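Local structure of cytosine deaminase (Klebsiella pneumoniae, 4R85) at residues 2-7 against 40-45; 7-12 against 45-50; 62-67 against 81-86. The protein probably catalyses the hydrolytic deamination of cytosine and 5-methylcytosine in an iron-containing amidohydrolase active site. All blocks are in the same frame, centred on the assembly; numbering follows the deposited sequence.

Contact 1 of 3, residues 2-7 against 40-45; sequences KIINAR and AIDAQG
I3 and I4 pair in parallel with I41 and D42, and backbone hydrogen bonds carry most of the polar contact. I41 serves both neighbours of I3: I41 N donates to K2 O at 2.8 Å, and I4 N donates to I41 O at 2.8 Å. A43 N extends the series to I4 O at 2.9 Å. At the corner, G45 N donates to N5 O at 2.7 Å, and the positive phi of G45 (83°) is one that glycine adopts easily.

A side-chain bond reinforces the corner. N5 ND2 meets D42 OD1 at 2.8 Å, the acceptor lying near the amide plane of N5 while the donor stands above the carboxylate, the two planes being 50° apart. Q44 N approaches that same oxygen from the opposite face and closes an Asx turn, a role suited to aspartate. D42 can serve both because its CG swings anti to the backbone N (chi1 -168°). N5 OD1 accepts from Q34 N, so both ends of the amide are engaged and its rotation is fixed.

Apolar contacts flank these bonds. I3 and I41 lie side by side, pointing the same way toward strand 372-375, and A6 CB touches A43 CB at 3.8 Å. The aliphatic part of K2 passes A40, with K2 CD 3.8 Å from A40 CB, before its amine leaves to pair with D18.

Short strand 41-42 is thus held in register by main-chain bonds, while two N-H donors on D42 OD1 would probably favour a charged carboxylate.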
loop_
_atom_site.group_PDB
_atom_site.type_symbol
_atom_site.label_atom_id
_atom_site.label_comp_id
_atom_site.label_asym_id
_atom_site.label_seq_id
_atom_site.Cartn_x
_atom_site.Cartn_y
_atom_site.Cartn_z
ATOM N N LYS A 2 0.909 -8.033 34.486
ATOM C CA LYS A 2 0.497 -6.635 34.509
ATOM C C LYS A 2 1.151 -5.849 33.377
ATOM O O LYS A 2 2.331 -6.036 33.080
ATOM C CB LYS A 2 0.850 -6.005 35.856
ATOM C CG LYS A 2 0.464 -4.537 35.988
ATOM C CD LYS A 2 1.081 -3.909 37.238
ATOM C CE LYS A 2 0.559 -4.553 38.515
ATOM N NZ LYS A 2 -0.861 -4.192 38.789
ATOM N N ILE A 3 0.372 -4.982 32.737
ATOM C CA ILE A 3 0.905 -4.077 31.727
ATOM C C ILE A 3 0.643 -2.654 32.186
ATOM O O ILE A 3 -0.493 -2.309 32.493
ATOM C CB ILE A 3 0.236 -4.275 30.360
ATOM C CG1 ILE A 3 0.356 -5.734 29.896
ATOM C CG2 ILE A 3 0.855 -3.336 29.342
ATOM C CD1 ILE A 3 -0.553 -6.080 28.746
ATOM N N ILE A 4 1.687 -1.834 32.252
ATOM C CA ILE A 4 1.526 -0.437 32.654
ATOM C C ILE A 4 1.844 0.529 31.512
ATOM O O ILE A 4 2.453 0.138 30.510
ATOM C CB ILE A 4 2.411 -0.066 33.866
ATOM C CG1 ILE A 4 3.902 -0.206 33.531
ATOM C CG2 ILE A 4 2.039 -0.904 35.095
ATOM C CD1 ILE A 4 4.829 0.302 34.645
ATOM N N ASN A 5 1.423 1.783 31.683
ATOM C CA ASN A 5 1.737 2.866 30.754
ATOM C C ASN A 5 1.212 2.596 29.351
ATOM O O ASN A 5 1.843 2.959 28.355
ATOM C CB ASN A 5 3.247 3.123 30.702
ATOM C CG ASN A 5 3.802 3.622 32.021
ATOM O OD1 ASN A 5 3.116 4.310 32.784
ATOM N ND2 ASN A 5 5.059 3.284 32.293
ATOM N N ALA A 6 0.055 1.952 29.272
ATOM C CA ALA A 6 -0.509 1.596 27.980
ATOM C C ALA A 6 -1.560 2.604 27.562
ATOM O O ALA A 6 -2.360 3.054 28.382
ATOM C CB ALA A 6 -1.112 0.211 28.030
ATOM N N ARG A 7 -1.545 2.972 26.288
ATOM C CA ARG A 7 -2.637 3.752 25.728
ATOM C C ARG A 7 -3.741 2.812 25.281
ATOM O O ARG A 7 -3.480 1.672 24.880
ATOM C CB ARG A 7 -2.156 4.583 24.543
ATOM C CG ARG A 7 -1.039 5.555 24.883
ATOM C CD ARG A 7 -1.556 6.793 25.570
ATOM N NE ARG A 7 -2.466 7.536 24.710
ATOM C CZ ARG A 7 -2.088 8.482 23.858
ATOM N NH1 ARG A 7 -3.002 9.101 23.122
ATOM N NH2 ARG A 7 -0.805 8.813 23.745
ATOM N N ALA A 40 6.426 -5.788 35.728
ATOM C CA ALA A 40 5.272 -5.612 34.861
ATOM C C ALA A 40 5.784 -5.265 33.472
ATOM O O ALA A 40 6.913 -4.800 33.325
ATOM C CB ALA A 40 4.382 -4.500 35.386
ATOM N N ILE A 41 4.968 -5.490 32.452
ATOM C CA ILE A 41 5.337 -5.084 31.105
ATOM C C ILE A 41 5.103 -3.588 30.950
ATOM O O ILE A 41 3.993 -3.102 31.168
ATOM C CB ILE A 41 4.534 -5.853 30.042
ATOM C CG1 ILE A 41 4.926 -7.330 30.067
ATOM C CG2 ILE A 41 4.784 -5.272 28.671
ATOM C CD1 ILE A 41 4.090 -8.204 29.166
ATOM N N ASP A 42 6.156 -2.855 30.599
ATOM C CA ASP A 42 6.041 -1.412 30.409
ATOM C C ASP A 42 5.758 -1.095 28.946
ATOM O O ASP A 42 6.634 -1.219 28.086
ATOM C CB ASP A 42 7.310 -0.694 30.883
ATOM C CG ASP A 42 7.136 0.823 30.980
ATOM O OD1 ASP A 42 6.123 1.363 30.488
ATOM O OD2 ASP A 42 8.034 1.482 31.539
ATOM N N ALA A 43 4.520 -0.693 28.668
ATOM C CA ALA A 43 4.114 -0.346 27.314
ATOM C C ALA A 43 4.766 0.955 26.849
ATOM O O ALA A 43 4.778 1.256 25.657
ATOM C CB ALA A 43 2.604 -0.245 27.219
ATOM N N GLN A 44 5.296 1.722 27.800
ATOM C CA GLN A 44 6.021 2.954 27.497
ATOM C C GLN A 44 5.203 3.931 26.656
ATOM O O GLN A 44 5.746 4.605 25.780
ATOM C CB GLN A 44 7.356 2.643 26.806
ATOM C CG GLN A 44 8.351 1.901 27.692
ATOM C CD GLN A 44 9.701 1.703 27.025
ATOM O OE1 GLN A 44 9.779 1.264 25.882
ATOM N NE2 GLN A 44 10.769 2.030 27.740
ATOM N N GLY A 45 3.900 4.001 26.927
ATOM C CA GLY A 45 3.016 4.906 26.214
ATOM C C GLY A 45 2.516 4.359 24.890
ATOM O O GLY A 45 1.884 5.069 24.114
HETATM O O HOH W 1 1.416 7.941 24.346
#

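Contact 2 of 3, residues 7-12 against 45-50; sequences RLRRQE and GRLAIP
R7 forms a single backbone bridge with L47. R7 N donates to R46 O at 2.9 Å, coming from above the carbonyl plane, whereas A48 N points almost straight at R7 O, 2.8 Å away with an angle of 173° at the hydrogen. Side chains then close round this bridge. L47 CD1 packs on the main chain of the opposing segment, 3.6 Å from L8 C, and a branched leucine suits this place because one methyl can reach over a peptide. Its CG lies anti to the backbone N (chi1 -162°), which sends that methyl toward the 7-12 segment. The methylenes of R9 cross obliquely over I49, R9 CG lying 3.7 Å from I49 CG2. L8 adds CD2 beside A48, 3.6 Å from A48 O.

Beyond these direct contacts, one water accepts from R9 N and donates to A48 O, bridging the backbones where they diverge. A second water links the R7 guanidinium to G45 O. Past the bridge the 7-12 chain turns away through a type II turn from L8 to Q11, and R7 NH1 reaches its last residue with a weak bond to Q11 O, at the guanidinium edge. R9 lays its methylenes on L47 and I49 and carries its charge beyond the contact, to D346 and D380. R46 NE pairs with D376.

The 7-12 loop leads from strand 2-7 to strand 14-20, where F15 touches L8; strand 47-57 is hydrogen-bonded to strand 372-375 through L47 and I49, and R9 reaches D380 at the start of helix 380-386.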
loop_
_atom_site.group_PDB
_atom_site.type_symbol
_atom_site.label_atom_id
_atom_site.label_comp_id
_atom_site.label_asym_id
_atom_site.label_seq_id
_atom_site.Cartn_x
_atom_site.Cartn_y
_atom_site.Cartn_z
ATOM N N ARG A 7 -1.545 2.972 26.288
ATOM C CA ARG A 7 -2.637 3.752 25.728
ATOM C C ARG A 7 -3.741 2.812 25.281
ATOM O O ARG A 7 -3.480 1.672 24.880
ATOM C CB ARG A 7 -2.156 4.583 24.543
ATOM C CG ARG A 7 -1.039 5.555 24.883
ATOM C CD ARG A 7 -1.556 6.793 25.570
ATOM N NE ARG A 7 -2.466 7.536 24.710
ATOM C CZ ARG A 7 -2.088 8.482 23.858
ATOM N NH1 ARG A 7 -3.002 9.101 23.122
ATOM N NH2 ARG A 7 -0.805 8.813 23.745
ATOM N N LEU A 8 -4.979 3.287 25.345
ATOM C CA LEU A 8 -6.093 2.571 24.728
ATOM C C LEU A 8 -6.613 3.425 23.584
ATOM O O LEU A 8 -6.339 4.627 23.529
ATOM C CB LEU A 8 -7.187 2.279 25.755
ATOM C CG LEU A 8 -6.746 1.328 26.871
ATOM C CD1 LEU A 8 -7.848 1.196 27.912
ATOM C CD2 LEU A 8 -6.363 -0.052 26.302
ATOM N N ARG A 9 -7.339 2.810 22.658
ATOM C CA ARG A 9 -7.741 3.506 21.437
ATOM C C ARG A 9 -8.650 4.700 21.699
ATOM O O ARG A 9 -9.616 4.603 22.456
ATOM C CB ARG A 9 -8.399 2.543 20.442
ATOM C CG ARG A 9 -7.412 1.601 19.771
ATOM C CD ARG A 9 -8.063 0.858 18.610
ATOM N NE ARG A 9 -8.667 1.807 17.678
ATOM C CZ ARG A 9 -9.880 1.675 17.153
ATOM N NH1 ARG A 9 -10.627 0.618 17.459
ATOM N NH2 ARG A 9 -10.335 2.593 16.308
ATOM N N ARG A 10 -8.317 5.825 21.069
ATOM C CA ARG A 10 -9.134 7.036 21.126
ATOM C C ARG A 10 -9.345 7.569 22.542
ATOM O O ARG A 10 -10.387 8.153 22.844
ATOM C CB ARG A 10 -10.479 6.814 20.422
ATOM C CG ARG A 10 -10.337 6.430 18.955
ATOM C CD ARG A 10 -11.677 6.063 18.337
ATOM N NE ARG A 10 -12.485 7.233 18.006
ATOM C CZ ARG A 10 -13.695 7.169 17.455
ATOM N NH1 ARG A 10 -14.237 5.989 17.174
ATOM N NH2 ARG A 10 -14.362 8.282 17.185
ATOM N N GLN A 11 -8.353 7.361 23.405
ATOM C CA GLN A 11 -8.354 7.942 24.747
ATOM C C GLN A 11 -7.002 8.583 25.022
ATOM O O GLN A 11 -5.986 8.169 24.457
ATOM C CB GLN A 11 -8.660 6.885 25.805
ATOM C CG GLN A 11 -10.032 6.261 25.671
ATOM C CD GLN A 11 -10.415 5.447 26.888
ATOM O OE1 GLN A 11 -10.522 4.222 26.819
ATOM N NE2 GLN A 11 -10.627 6.125 28.012
ATOM N N GLU A 12 -6.977 9.600 25.878
ATOM C CA GLU A 12 -5.716 10.280 26.149
ATOM C C GLU A 12 -4.987 9.719 27.372
ATOM O O GLU A 12 -3.767 9.858 27.484
ATOM C CB GLU A 12 -5.913 11.796 26.286
ATOM C CG GLU A 12 -4.656 12.596 25.950
ATOM C CD GLU A 12 -4.778 14.078 26.285
ATOM O OE1 GLU A 12 -5.890 14.638 26.143
ATOM O OE2 GLU A 12 -3.759 14.679 26.695
ATOM N N GLY A 45 3.900 4.001 26.927
ATOM C CA GLY A 45 3.016 4.906 26.214
ATOM C C GLY A 45 2.516 4.359 24.890
ATOM O O GLY A 45 1.884 5.069 24.114
ATOM N N ARG A 46 2.794 3.091 24.619
ATOM C CA ARG A 46 2.311 2.483 23.388
ATOM C C ARG A 46 0.883 1.979 23.518
ATOM O O ARG A 46 0.402 1.690 24.612
ATOM C CB ARG A 46 3.226 1.350 22.957
ATOM C CG ARG A 46 4.564 1.836 22.483
ATOM C CD ARG A 46 5.492 0.689 22.245
ATOM N NE ARG A 46 6.837 1.154 21.934
ATOM C CZ ARG A 46 7.866 1.060 22.768
ATOM N NH1 ARG A 46 7.702 0.511 23.963
ATOM N NH2 ARG A 46 9.060 1.510 22.404
ATOM N N LEU A 47 0.215 1.877 22.379
ATOM C CA LEU A 47 -1.162 1.421 22.308
ATOM C C LEU A 47 -1.328 -0.078 22.617
ATOM O O LEU A 47 -0.613 -0.918 22.065
ATOM C CB LEU A 47 -1.657 1.721 20.899
ATOM C CG LEU A 47 -3.112 1.779 20.489
ATOM C CD1 LEU A 47 -3.897 2.709 21.371
ATOM C CD2 LEU A 47 -3.155 2.243 19.040
ATOM N N ALA A 48 -2.264 -0.412 23.505
ATOM C CA ALA A 48 -2.699 -1.798 23.677
ATOM C C ALA A 48 -4.039 -1.978 22.969
ATOM O O ALA A 48 -4.962 -1.191 23.177
ATOM C CB ALA A 48 -2.833 -2.148 25.158
ATOM N N ILE A 49 -4.146 -2.998 22.125
ATOM C CA ILE A 49 -5.377 -3.249 21.371
ATOM C C ILE A 49 -5.711 -4.728 21.407
ATOM O O ILE A 49 -4.835 -5.564 21.655
ATOM C CB ILE A 49 -5.226 -2.861 19.885
ATOM C CG1 ILE A 49 -4.002 -3.557 19.288
ATOM C CG2 ILE A 49 -5.117 -1.359 19.718
ATOM C CD1 ILE A 49 -3.949 -3.498 17.782
ATOM N N PRO A 50 -6.983 -5.067 21.168
ATOM C CA PRO A 50 -7.307 -6.479 20.954
ATOM C C PRO A 50 -6.625 -6.959 19.657
ATOM O O PRO A 50 -6.191 -6.130 18.849
ATOM C CB PRO A 50 -8.835 -6.462 20.826
ATOM C CG PRO A 50 -9.161 -5.065 20.353
ATOM C CD PRO A 50 -8.178 -4.206 21.094
HETATM O O HOH W 1 1.416 7.941 24.346
HETATM O O HOH W 2 -7.407 -0.075 22.733
#

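Contact 3 of 3, residues 62-67 against 81-86; sequences TLTAGE and TRWSQR
The amidohydrolase TIM barrel places this contact in its first beta-alpha connection, where the loop following strand 47-57 packs on helix 76-87. That loop makes a type II beta turn from T64 to E67, with G66 at the position whose positive phi (87°) suits glycine. The turn delivers E67 to R86, forming a salt bridge: R86 NE donates to E67 OE1 at 2.6 Å, at the edge of the guanidinium and near its plane. R86 NH1 adds a weak bond to that oxygen at 3.1 Å, and has a second anionic partner in D94. The carboxylate and guanidinium planes stand only 28° apart, the two side chains running alongside each other. A bend at chi2 of R86 (51°) turns its chain along the loop, where the E67 carbonyl oxygen packs 3.5 Å from R86 CB. Threonine fits between arginine and tryptophan: T64 CG2 rests 3.8 Å from R86 NE, obliquely to the guanidinium, while its hydroxyl bonds to A61 O. W83 ties the helix to the substrate side, its ring meeting that of the pocket residue W314 and its NE1 bonded to D119 OD1; across the contact, W83 CZ3 lies 4.2 Å from T64 OG1.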
loop_
_atom_site.group_PDB
_atom_site.type_symbol
_atom_site.label_atom_id
_atom_site.label_comp_id
_atom_site.label_asym_id
_atom_site.label_seq_id
_atom_site.Cartn_x
_atom_site.Cartn_y
_atom_site.Cartn_z
ATOM N N THR A 62 -3.240 -20.903 -0.345
ATOM C CA THR A 62 -2.083 -20.076 -0.010
ATOM C C THR A 62 -0.744 -20.719 -0.425
ATOM O O THR A 62 -0.576 -21.939 -0.354
ATOM C CB THR A 62 -2.076 -19.709 1.494
ATOM O OG1 THR A 62 -1.093 -18.699 1.738
ATOM C CG2 THR A 62 -1.765 -20.941 2.337
ATOM N N LEU A 63 0.187 -19.890 -0.892
ATOM C CA LEU A 63 1.545 -20.324 -1.234
ATOM C C LEU A 63 1.583 -21.282 -2.428
ATOM O O LEU A 63 2.481 -22.114 -2.521
ATOM C CB LEU A 63 2.256 -20.960 -0.029
ATOM C CG LEU A 63 2.144 -20.210 1.299
ATOM C CD1 LEU A 63 2.931 -20.909 2.404
ATOM C CD2 LEU A 63 2.623 -18.775 1.125
ATOM N N THR A 64 0.607 -21.176 -3.327
ATOM C CA THR A 64 0.576 -22.043 -4.516
ATOM C C THR A 64 0.740 -21.248 -5.809
ATOM O O THR A 64 0.560 -21.793 -6.898
ATOM C CB THR A 64 -0.736 -22.868 -4.625
ATOM O OG1 THR A 64 -1.853 -21.997 -4.836
ATOM C CG2 THR A 64 -0.971 -23.711 -3.378
ATOM N N ALA A 65 1.074 -19.965 -5.687
ATOM C CA ALA A 65 1.316 -19.118 -6.860
ATOM C C ALA A 65 2.311 -19.748 -7.849
ATOM O O ALA A 65 3.425 -20.131 -7.468
ATOM C CB ALA A 65 1.807 -17.745 -6.426
ATOM N N GLY A 66 1.889 -19.854 -9.108
ATOM C CA GLY A 66 2.720 -20.377 -10.184
ATOM C C GLY A 66 2.703 -21.886 -10.373
ATOM O O GLY A 66 3.430 -22.420 -11.223
ATOM N N GLU A 67 1.884 -22.576 -9.583
ATOM C CA GLU A 67 1.779 -24.035 -9.645
ATOM C C GLU A 67 0.450 -24.444 -10.264
ATOM O O GLU A 67 -0.599 -24.203 -9.674
ATOM C CB GLU A 67 1.841 -24.628 -8.234
ATOM C CG GLU A 67 3.098 -24.282 -7.444
ATOM C CD GLU A 67 3.042 -24.769 -6.000
ATOM O OE1 GLU A 67 1.986 -25.292 -5.574
ATOM O OE2 GLU A 67 4.059 -24.625 -5.286
ATOM N N THR A 81 -9.182 -20.906 -13.153
ATOM C CA THR A 81 -8.622 -21.926 -14.049
ATOM C C THR A 81 -7.325 -22.510 -13.493
ATOM O O THR A 81 -7.129 -23.729 -13.504
ATOM C CB THR A 81 -8.372 -21.360 -15.450
ATOM O OG1 THR A 81 -9.626 -20.985 -16.025
ATOM C CG2 THR A 81 -7.676 -22.401 -16.346
ATOM N N ARG A 82 -6.449 -21.643 -12.992
ATOM C CA ARG A 82 -5.157 -22.085 -12.480
ATOM C C ARG A 82 -5.334 -22.904 -11.206
ATOM O O ARG A 82 -4.628 -23.895 -10.990
ATOM C CB ARG A 82 -4.241 -20.891 -12.197
ATOM C CG ARG A 82 -3.873 -20.081 -13.424
ATOM C CD ARG A 82 -2.929 -20.832 -14.375
ATOM N NE ARG A 82 -2.880 -20.136 -15.657
ATOM C CZ ARG A 82 -3.335 -20.631 -16.803
ATOM N NH1 ARG A 82 -3.265 -19.901 -17.905
ATOM N NH2 ARG A 82 -3.843 -21.859 -16.854
ATOM N N TRP A 83 -6.276 -22.479 -10.368
ATOM C CA TRP A 83 -6.569 -23.181 -9.130
ATOM C C TRP A 83 -7.102 -24.569 -9.436
ATOM O O TRP A 83 -6.754 -25.545 -8.764
ATOM C CB TRP A 83 -7.583 -22.394 -8.288
ATOM C CG TRP A 83 -8.044 -23.131 -7.066
ATOM C CD1 TRP A 83 -9.334 -23.446 -6.735
ATOM C CD2 TRP A 83 -7.218 -23.652 -6.007
ATOM N NE1 TRP A 83 -9.358 -24.125 -5.539
ATOM C CE2 TRP A 83 -8.078 -24.263 -5.070
ATOM C CE3 TRP A 83 -5.838 -23.670 -5.768
ATOM C CZ2 TRP A 83 -7.604 -24.879 -3.907
ATOM C CZ3 TRP A 83 -5.365 -24.282 -4.605
ATOM C CH2 TRP A 83 -6.248 -24.877 -3.693
ATOM N N SER A 84 -7.957 -24.655 -10.448
ATOM C CA SER A 84 -8.464 -25.951 -10.898
ATOM C C SER A 84 -7.327 -26.911 -11.292
ATOM O O SER A 84 -7.367 -28.094 -10.975
ATOM C CB SER A 84 -9.448 -25.756 -12.054
ATOM O OG SER A 84 -10.009 -26.996 -12.443
ATOM N N GLN A 85 -6.308 -26.398 -11.974
ATOM C CA GLN A 85 -5.123 -27.198 -12.289
ATOM C C GLN A 85 -4.384 -27.654 -11.035
ATOM O O GLN A 85 -3.902 -28.793 -10.961
ATOM C CB GLN A 85 -4.149 -26.386 -13.135
ATOM C CG GLN A 85 -4.646 -26.034 -14.509
ATOM C CD GLN A 85 -3.630 -25.203 -15.259
ATOM O OE1 GLN A 85 -3.409 -24.043 -14.926
ATOM N NE2 GLN A 85 -2.983 -25.802 -16.260
ATOM N N ARG A 86 -4.268 -26.745 -10.071
ATOM C CA ARG A 86 -3.529 -27.007 -8.841
ATOM C C ARG A 86 -4.254 -28.040 -7.984
ATOM O O ARG A 86 -3.619 -28.820 -7.269
ATOM C CB ARG A 86 -3.323 -25.706 -8.052
ATOM C CG ARG A 86 -2.503 -25.864 -6.762
ATOM C CD ARG A 86 -1.180 -26.598 -7.022
ATOM N NE ARG A 86 -0.309 -26.571 -5.848
ATOM C CZ ARG A 86 -0.371 -27.446 -4.848
ATOM N NH1 ARG A 86 0.457 -27.338 -3.818
ATOM N NH2 ARG A 86 -1.268 -28.426 -4.867
#

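Contacts 1 and 2 are consecutive parts of one interface: they share R7, G45 and a water, their centres are 10 Å apart, and A6 CB of the first lies 4.1 Å from A48 CB of the second. Contact 3 sits across the chain's centre from both, its own centre 45 Å from that of contact 1 and 41 Å from that of contact 2. Strand 47-57 connects the two regions, running from contact 2 to the iron ligand H56, with H58 just beyond, before the chain enters the loop of contact 3. Contact 3 is the one nearest the pocket, in a second layer behind the pocket residue W314, with the W83 side chain about 7 Å from 5-methylcytosine and about 11 Å from the iron.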